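Long-range contact in 1-acyl-sn-glycerol-3-phosphate acyltransferase (Thermotoga maritima, PDB 5KYM), which catalyses transfer of an acyl group to lysophosphatidic acid (1-acyl-sn-glycerol 3-phosphate), giving phosphatidic acid: residues L166-V177 with E223-V234. Residues are numbered along the deposited sequence; the frame is centred on the assembly and turned at random.
Sequences LSFKKDSLMIAV and EEELRKYVEEVV
Phe168 and Leu173 of the largely irregular segment 166-177 press on one side of helix 223-234, their partners Leu226, Arg227, Val230, Glu231 and Val234 following at helical spacing. CG of Glu231 sits over the centre of the Phe168 ring in a CH-pi contact, 3.7 Å from the centroid, and the carboxylate lies only 12° from the ring plane, stacked on it. CG1 of Val230 and CG2 of Val234, branched methyls, flank the ring's edge. Leu173 inserts between Leu226 and Arg227, its CD1 3.6 Å from Arg227 CG, while Ala176, small enough for close approach, meets CD2 of Leu226.

Farther out, long side chains with apolar stems and charged ends suit the boundary. A bend at chi2 (-83°) turns the Glu223 carboxylate against the C-terminal end of the type II beta turn from Lys169 to Ser172; OE2 accepts a weak hydrogen bond from Leu173 N (3.1 Å). Met174 CE packs on Glu223 CB. Lys170 CA sits over one face of the Arg227 guanidinium, offset toward its rim, and NH1 grips both carboxylate oxygens of Glu223, one turn back along the same helix: a salt bridge to OE1 (2.7 Å) and a near-in-plane hydrogen bond to the syn lone pair of OE2 (3.0 Å). Replacing Arg227 with alanine would probably leave the Glu223 carboxylate without its positive mate, near Asp171, and strip the stem from Leu173 CD1 and Phe168 CB. Glu231 OE2 receives a weak hydrogen bond from Phe168 N at 3.3 Å.

The contact thus fastens the C-terminal helix 223-243 to the acyltransferase core: Leu173, Ala176 and Val230 also touch Val183 of strand 183-189, and Phe168 and Val230 reach Val81 of strand 79-82.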
ATOM      1  N   LEU A 166      -3.079 -15.028   5.942  1.00 51.09           N
ATOM      2  CA  LEU A 166      -2.463 -15.566   7.119  1.00 53.07           C
ATOM      3  C   LEU A 166      -3.048 -14.892   8.346  1.00 54.90           C
ATOM      4  O   LEU A 166      -3.813 -13.934   8.245  1.00 55.55           O
ATOM      5  CB  LEU A 166      -0.973 -15.316   7.063  1.00 54.92           C
ATOM      6  CG  LEU A 166      -0.241 -15.839   5.801  1.00 56.76           C
ATOM      7  CD1 LEU A 166       1.076 -15.087   5.613  1.00 59.22           C
ATOM      8  CD2 LEU A 166      -0.059 -17.348   5.762  1.00 57.16           C
ATOM      9  N   SER A 167      -2.702 -15.413   9.521  1.00 58.81           N
ATOM     10  CA  SER A 167      -3.133 -14.814  10.794  1.00 60.22           C
ATOM     11  C   SER A 167      -2.525 -13.458  10.983  1.00 58.75           C
ATOM     12  O   SER A 167      -1.384 -13.279  10.618  1.00 63.50           O
ATOM     13  CB  SER A 167      -2.750 -15.695  11.984  1.00 61.89           C
ATOM     14  OG  SER A 167      -3.665 -16.750  12.126  1.00 64.49           O
ATOM     15  N   PHE A 168      -3.239 -12.512  11.568  1.00 58.92           N
ATOM     16  CA  PHE A 168      -2.636 -11.202  11.864  1.00 61.00           C
ATOM     17  C   PHE A 168      -1.690 -11.432  13.046  1.00 60.21           C
ATOM     18  O   PHE A 168      -2.109 -11.952  14.056  1.00 60.95           O
ATOM     19  CB  PHE A 168      -3.731 -10.139  12.153  1.00 61.84           C
ATOM     20  CG  PHE A 168      -4.478  -9.614  10.911  1.00 60.95           C
ATOM     21  CD1 PHE A 168      -4.453 -10.255   9.674  1.00 61.36           C
ATOM     22  CD2 PHE A 168      -5.171  -8.421  10.983  1.00 60.79           C
ATOM     23  CE1 PHE A 168      -5.102  -9.735   8.563  1.00 56.94           C
ATOM     24  CE2 PHE A 168      -5.824  -7.895   9.887  1.00 58.08           C
ATOM     25  CZ  PHE A 168      -5.825  -8.590   8.694  1.00 58.02           C
ATOM     26  N   LYS A 169      -0.410 -11.114  12.900  1.00 61.31           N
ATOM     27  CA  LYS A 169       0.566 -11.288  13.977  1.00 64.36           C
ATOM     28  C   LYS A 169       0.043 -10.572  15.254  1.00 66.99           C
ATOM     29  O   LYS A 169      -0.633  -9.552  15.188  1.00 66.17           O
ATOM     30  CB  LYS A 169       1.993 -10.795  13.558  1.00 64.74           C
ATOM     31  CG  LYS A 169       2.754 -11.552  12.437  1.00 67.94           C
ATOM     32  CD  LYS A 169       2.682 -13.120  12.502  1.00 73.10           C
ATOM     33  CE  LYS A 169       2.933 -13.840  11.147  1.00 76.38           C
ATOM     34  NZ  LYS A 169       1.818 -13.897  10.076  1.00 72.14           N
ATOM     35  N   LYS A 170       0.319 -11.149  16.419  1.00 73.00           N
ATOM     36  CA  LYS A 170      -0.055 -10.569  17.723  1.00 74.86           C
ATOM     37  C   LYS A 170       0.616  -9.203  17.871  1.00 71.16           C
ATOM     38  O   LYS A 170       1.728  -8.993  17.442  1.00 68.04           O
ATOM     39  CB  LYS A 170       0.320 -11.554  18.875  1.00 83.22           C
ATOM     40  CG  LYS A 170       0.112 -11.109  20.337  1.00 88.61           C
ATOM     41  CD  LYS A 170       1.363 -11.421  21.189  1.00 96.59           C
ATOM     42  CE  LYS A 170       1.098 -11.577  22.686  1.00100.63           C
ATOM     43  NZ  LYS A 170       0.361 -10.399  23.216  1.00103.90           N
ATOM     44  N   ASP A 171      -0.097  -8.282  18.476  1.00 72.78           N
ATOM     45  CA  ASP A 171       0.293  -6.860  18.633  1.00 73.81           C
ATOM     46  C   ASP A 171       0.413  -6.095  17.316  1.00 68.88           C
ATOM     47  O   ASP A 171       0.986  -5.003  17.318  1.00 69.81           O
ATOM     48  CB  ASP A 171       1.571  -6.676  19.499  1.00 74.49           C
ATOM     49  CG  ASP A 171       1.420  -7.240  20.940  1.00 80.18           C
ATOM     50  OD1 ASP A 171       0.310  -7.212  21.552  1.00 81.86           O
ATOM     51  OD2 ASP A 171       2.447  -7.706  21.486  1.00 85.33           O
ATOM     52  N   SER A 172      -0.154  -6.607  16.218  1.00 63.59           N
ATOM     53  CA  SER A 172      -0.003  -5.952  14.905  1.00 59.78           C
ATOM     54  C   SER A 172      -0.799  -4.644  14.849  1.00 60.05           C
ATOM     55  O   SER A 172      -0.289  -3.624  14.391  1.00 59.64           O
ATOM     56  CB  SER A 172      -0.326  -6.888  13.759  1.00 57.82           C
ATOM     57  OG  SER A 172      -1.616  -7.477  13.819  1.00 59.57           O
ATOM     58  N   LEU A 173      -2.004  -4.641  15.415  1.00 62.11           N
ATOM     59  CA  LEU A 173      -2.781  -3.396  15.555  1.00 62.81           C
ATOM     60  C   LEU A 173      -2.445  -2.463  16.717  1.00 61.55           C
ATOM     61  O   LEU A 173      -3.044  -1.417  16.858  1.00 63.27           O
ATOM     62  CB  LEU A 173      -4.302  -3.674  15.497  1.00 61.36           C
ATOM     63  CG  LEU A 173      -4.595  -3.663  13.988  1.00 59.95           C
ATOM     64  CD1 LEU A 173      -4.911  -5.071  13.602  1.00 61.21           C
ATOM     65  CD2 LEU A 173      -5.648  -2.653  13.601  1.00 60.48           C
ATOM     66  N   MET A 174      -1.429  -2.762  17.468  1.00 63.94           N
ATOM     67  CA  MET A 174      -1.004  -1.839  18.500  1.00 67.23           C
ATOM     68  C   MET A 174      -0.822  -0.407  17.987  1.00 66.80           C
ATOM     69  O   MET A 174      -1.122   0.510  18.746  1.00 70.78           O
ATOM     70  CB  MET A 174       0.260  -2.339  19.203  1.00 71.04           C
ATOM     71  CG  MET A 174       0.467  -1.690  20.568  1.00 73.29           C
ATOM     72  SD  MET A 174      -0.904  -1.913  21.747  1.00 73.70           S
ATOM     73  CE  MET A 174      -0.891  -3.692  22.051  1.00 70.82           C
ATOM     74  N   ILE A 175      -0.443  -0.149  16.728  1.00 64.04           N
ATOM     75  CA  ILE A 175      -0.264   1.281  16.396  1.00 62.28           C
ATOM     76  C   ILE A 175      -1.570   2.063  16.408  1.00 59.48           C
ATOM     77  O   ILE A 175      -1.577   3.250  16.671  1.00 60.32           O
ATOM     78  CB  ILE A 175       0.518   1.587  15.104  1.00 63.54           C
ATOM     79  CG1 ILE A 175      -0.265   1.247  13.895  1.00 60.70           C
ATOM     80  CG2 ILE A 175       1.840   0.850  15.051  1.00 69.45           C
ATOM     81  CD1 ILE A 175       0.458   1.723  12.678  1.00 60.34           C
ATOM     82  N   ALA A 176      -2.677   1.375  16.176  1.00 57.80           N
ATOM     83  CA  ALA A 176      -4.005   1.998  16.273  1.00 59.10           C
ATOM     84  C   ALA A 176      -4.440   2.217  17.727  1.00 60.06           C
ATOM     85  O   ALA A 176      -4.844   3.319  18.121  1.00 62.60           O
ATOM     86  CB  ALA A 176      -5.038   1.167  15.536  1.00 58.99           C
ATOM     87  N   VAL A 177      -4.352   1.152  18.520  1.00 60.83           N
ATOM     88  CA  VAL A 177      -4.655   1.205  19.949  1.00 60.27           C
ATOM     89  C   VAL A 177      -3.986   2.336  20.667  1.00 57.44           C
ATOM     90  O   VAL A 177      -4.649   3.045  21.367  1.00 57.04           O
ATOM     91  CB  VAL A 177      -4.361  -0.148  20.633  1.00 60.65           C
ATOM     92  CG1 VAL A 177      -3.810   0.026  22.002  1.00 61.78           C
ATOM     93  CG2 VAL A 177      -5.640  -0.910  20.686  1.00 62.25           C
ATOM     94  N   GLU A 223      -6.175  -4.286  22.133  1.00 61.58           N
ATOM     95  CA  GLU A 223      -5.522  -4.481  20.820  1.00 62.48           C
ATOM     96  C   GLU A 223      -5.943  -5.772  20.208  1.00 63.93           C
ATOM     97  O   GLU A 223      -6.172  -5.836  19.009  1.00 70.65           O
ATOM     98  CB  GLU A 223      -4.001  -4.524  20.964  1.00 64.81           C
ATOM     99  CG  GLU A 223      -3.256  -4.657  19.628  1.00 67.68           C
ATOM    100  CD  GLU A 223      -3.139  -6.077  19.087  1.00 69.14           C
ATOM    101  OE1 GLU A 223      -3.424  -7.014  19.885  1.00 74.06           O
ATOM    102  OE2 GLU A 223      -2.745  -6.261  17.892  1.00 63.13           O
ATOM    103  N   GLU A 224      -5.988  -6.813  21.023  1.00 66.49           N
ATOM    104  CA  GLU A 224      -6.330  -8.142  20.565  1.00 67.20           C
ATOM    105  C   GLU A 224      -7.755  -8.273  20.048  1.00 64.85           C
ATOM    106  O   GLU A 224      -7.997  -9.115  19.217  1.00 67.78           O
ATOM    107  CB  GLU A 224      -6.088  -9.143  21.697  1.00 71.57           C
ATOM    108  CG  GLU A 224      -5.853 -10.572  21.272  1.00 72.19           C
ATOM    109  CD  GLU A 224      -6.710 -11.520  22.077  1.00 74.43           C
ATOM    110  OE1 GLU A 224      -6.222 -11.984  23.137  1.00 76.46           O
ATOM    111  OE2 GLU A 224      -7.893 -11.722  21.655  1.00 74.43           O
ATOM    112  N   GLU A 225      -8.679  -7.448  20.523  1.00 64.70           N
ATOM    113  CA  GLU A 225     -10.094  -7.540  20.153  1.00 67.37           C
ATOM    114  C   GLU A 225     -10.362  -6.781  18.852  1.00 64.49           C
ATOM    115  O   GLU A 225     -11.198  -7.171  18.038  1.00 65.75           O
ATOM    116  CB  GLU A 225     -10.965  -7.019  21.291  1.00 73.13           C
ATOM    117  CG  GLU A 225     -12.478  -7.145  21.065  1.00 85.45           C
ATOM    118  CD  GLU A 225     -13.306  -6.296  22.040  1.00 94.92           C
ATOM    119  OE1 GLU A 225     -13.071  -6.566  23.235  1.00101.12           O
ATOM    120  OE2 GLU A 225     -14.166  -5.415  21.637  1.00 93.36           O
ATOM    121  N   LEU A 226      -9.673  -5.671  18.694  1.00 62.99           N
ATOM    122  CA  LEU A 226      -9.685  -4.830  17.477  1.00 60.65           C
ATOM    123  C   LEU A 226      -9.126  -5.580  16.304  1.00 59.45           C
ATOM    124  O   LEU A 226      -9.679  -5.546  15.192  1.00 56.48           O
ATOM    125  CB  LEU A 226      -8.812  -3.553  17.720  1.00 58.30           C
ATOM    126  CG  LEU A 226      -8.430  -2.664  16.545  1.00 55.64           C
ATOM    127  CD1 LEU A 226      -9.619  -2.053  15.850  1.00 53.95           C
ATOM    128  CD2 LEU A 226      -7.538  -1.557  17.043  1.00 56.33           C
ATOM    129  N   ARG A 227      -8.001  -6.245  16.567  1.00 60.95           N
ATOM    130  CA  ARG A 227      -7.291  -7.019  15.552  1.00 61.96           C
ATOM    131  C   ARG A 227      -8.150  -8.084  14.956  1.00 63.24           C
ATOM    132  O   ARG A 227      -8.198  -8.244  13.750  1.00 65.65           O
ATOM    133  CB  ARG A 227      -6.035  -7.645  16.114  1.00 61.49           C
ATOM    134  CG  ARG A 227      -5.182  -8.316  15.062  1.00 63.13           C
ATOM    135  CD  ARG A 227      -3.857  -8.770  15.632  1.00 66.13           C
ATOM    136  NE  ARG A 227      -4.171  -9.957  16.411  1.00 68.04           N
ATOM    137  CZ  ARG A 227      -3.934 -10.125  17.693  1.00 70.07           C
ATOM    138  NH1 ARG A 227      -3.293  -9.203  18.391  1.00 71.51           N
ATOM    139  NH2 ARG A 227      -4.327 -11.253  18.279  1.00 75.41           N
ATOM    140  N   LYS A 228      -8.859  -8.791  15.820  1.00 62.75           N
ATOM    141  CA  LYS A 228      -9.752  -9.824  15.398  1.00 61.54           C
ATOM    142  C   LYS A 228     -10.909  -9.301  14.560  1.00 55.86           C
ATOM    143  O   LYS A 228     -11.407 -10.029  13.704  1.00 56.19           O
ATOM    144  CB  LYS A 228     -10.183 -10.648  16.606  1.00 69.00           C
ATOM    145  CG  LYS A 228      -8.991 -11.444  17.203  1.00 80.36           C
ATOM    146  CD  LYS A 228      -8.075 -12.223  16.215  1.00 88.15           C
ATOM    147  CE  LYS A 228      -8.833 -13.205  15.280  1.00 92.72           C
ATOM    148  NZ  LYS A 228      -9.193 -14.500  15.963  1.00 97.30           N
ATOM    149  N   TYR A 229     -11.324  -8.054  14.771  1.00 50.43           N
ATOM    150  CA  TYR A 229     -12.516  -7.497  14.116  1.00 46.40           C
ATOM    151  C   TYR A 229     -12.139  -7.157  12.709  1.00 45.77           C
ATOM    152  O   TYR A 229     -12.833  -7.503  11.718  1.00 42.32           O
ATOM    153  CB  TYR A 229     -13.058  -6.277  14.896  1.00 44.04           C
ATOM    154  CG  TYR A 229     -14.261  -5.607  14.277  1.00 42.32           C
ATOM    155  CD1 TYR A 229     -14.109  -4.576  13.391  1.00 42.24           C
ATOM    156  CD2 TYR A 229     -15.540  -5.942  14.627  1.00 41.15           C
ATOM    157  CE1 TYR A 229     -15.191  -3.978  12.784  1.00 41.58           C
ATOM    158  CE2 TYR A 229     -16.633  -5.323  14.066  1.00 40.71           C
ATOM    159  CZ  TYR A 229     -16.445  -4.343  13.140  1.00 42.12           C
ATOM    160  OH  TYR A 229     -17.477  -3.655  12.512  1.00 44.74           O
ATOM    161  N   VAL A 230     -10.992  -6.488  12.640  1.00 48.25           N
ATOM    162  CA  VAL A 230     -10.441  -6.010  11.379  1.00 49.39           C
ATOM    163  C   VAL A 230     -10.057  -7.204  10.487  1.00 50.26           C
ATOM    164  O   VAL A 230     -10.396  -7.249   9.319  1.00 49.80           O
ATOM    165  CB  VAL A 230      -9.253  -5.061  11.642  1.00 50.15           C
ATOM    166  CG1 VAL A 230      -8.565  -4.690  10.323  1.00 52.34           C
ATOM    167  CG2 VAL A 230      -9.730  -3.799  12.346  1.00 49.80           C
ATOM    168  N   GLU A 231      -9.371  -8.175  11.080  1.00 53.24           N
ATOM    169  CA  GLU A 231      -9.085  -9.471  10.458  1.00 53.18           C
ATOM    170  C   GLU A 231     -10.267 -10.157   9.826  1.00 51.46           C
ATOM    171  O   GLU A 231     -10.121 -10.589   8.689  1.00 52.60           O
ATOM    172  CB  GLU A 231      -8.393 -10.449  11.427  1.00 56.69           C
ATOM    173  CG  GLU A 231      -7.736 -11.602  10.684  1.00 59.38           C
ATOM    174  CD  GLU A 231      -6.897 -12.563  11.499  1.00 60.79           C
ATOM    175  OE1 GLU A 231      -6.839 -12.490  12.741  1.00 61.65           O
ATOM    176  OE2 GLU A 231      -6.291 -13.422  10.835  1.00 62.30           O
ATOM    177  N   GLU A 232     -11.419 -10.258  10.507  1.00 53.34           N
ATOM    178  CA  GLU A 232     -12.607 -10.883   9.858  1.00 57.44           C
ATOM    179  C   GLU A 232     -13.067 -10.033   8.756  1.00 54.23           C
ATOM    180  O   GLU A 232     -13.339 -10.574   7.689  1.00 56.21           O
ATOM    181  CB  GLU A 232     -13.810 -11.265  10.753  1.00 63.28           C
ATOM    182  CG  GLU A 232     -13.699 -12.626  11.501  1.00 73.88           C
ATOM    183  CD  GLU A 232     -12.562 -13.585  11.032  1.00 83.78           C
ATOM    184  OE1 GLU A 232     -12.787 -14.380  10.062  1.00 92.29           O
ATOM    185  OE2 GLU A 232     -11.445 -13.550  11.635  1.00 83.25           O
ATOM    186  N   VAL A 233     -13.110  -8.721   8.979  1.00 52.48           N
ATOM    187  CA  VAL A 233     -13.535  -7.764   7.907  1.00 51.20           C
ATOM    188  C   VAL A 233     -12.717  -7.909   6.610  1.00 48.22           C
ATOM    189  O   VAL A 233     -13.279  -8.037   5.518  1.00 47.35           O
ATOM    190  CB  VAL A 233     -13.485  -6.283   8.372  1.00 50.67           C
ATOM    191  CG1 VAL A 233     -13.753  -5.350   7.198  1.00 48.70           C
ATOM    192  CG2 VAL A 233     -14.485  -6.029   9.503  1.00 50.04           C
ATOM    193  N   VAL A 234     -11.407  -7.896   6.767  1.00 47.03           N
ATOM    194  CA  VAL A 234     -10.516  -7.974   5.639  1.00 47.99           C
ATOM    195  C   VAL A 234     -10.685  -9.325   4.966  1.00 49.86           C
ATOM    196  O   VAL A 234     -10.870  -9.386   3.730  1.00 52.66           O
ATOM    197  CB  VAL A 234      -9.035  -7.765   6.009  1.00 46.50           C
ATOM    198  CG1 VAL A 234      -8.207  -7.867   4.727  1.00 45.30           C
ATOM    199  CG2 VAL A 234      -8.805  -6.407   6.652  1.00 45.94           C
TER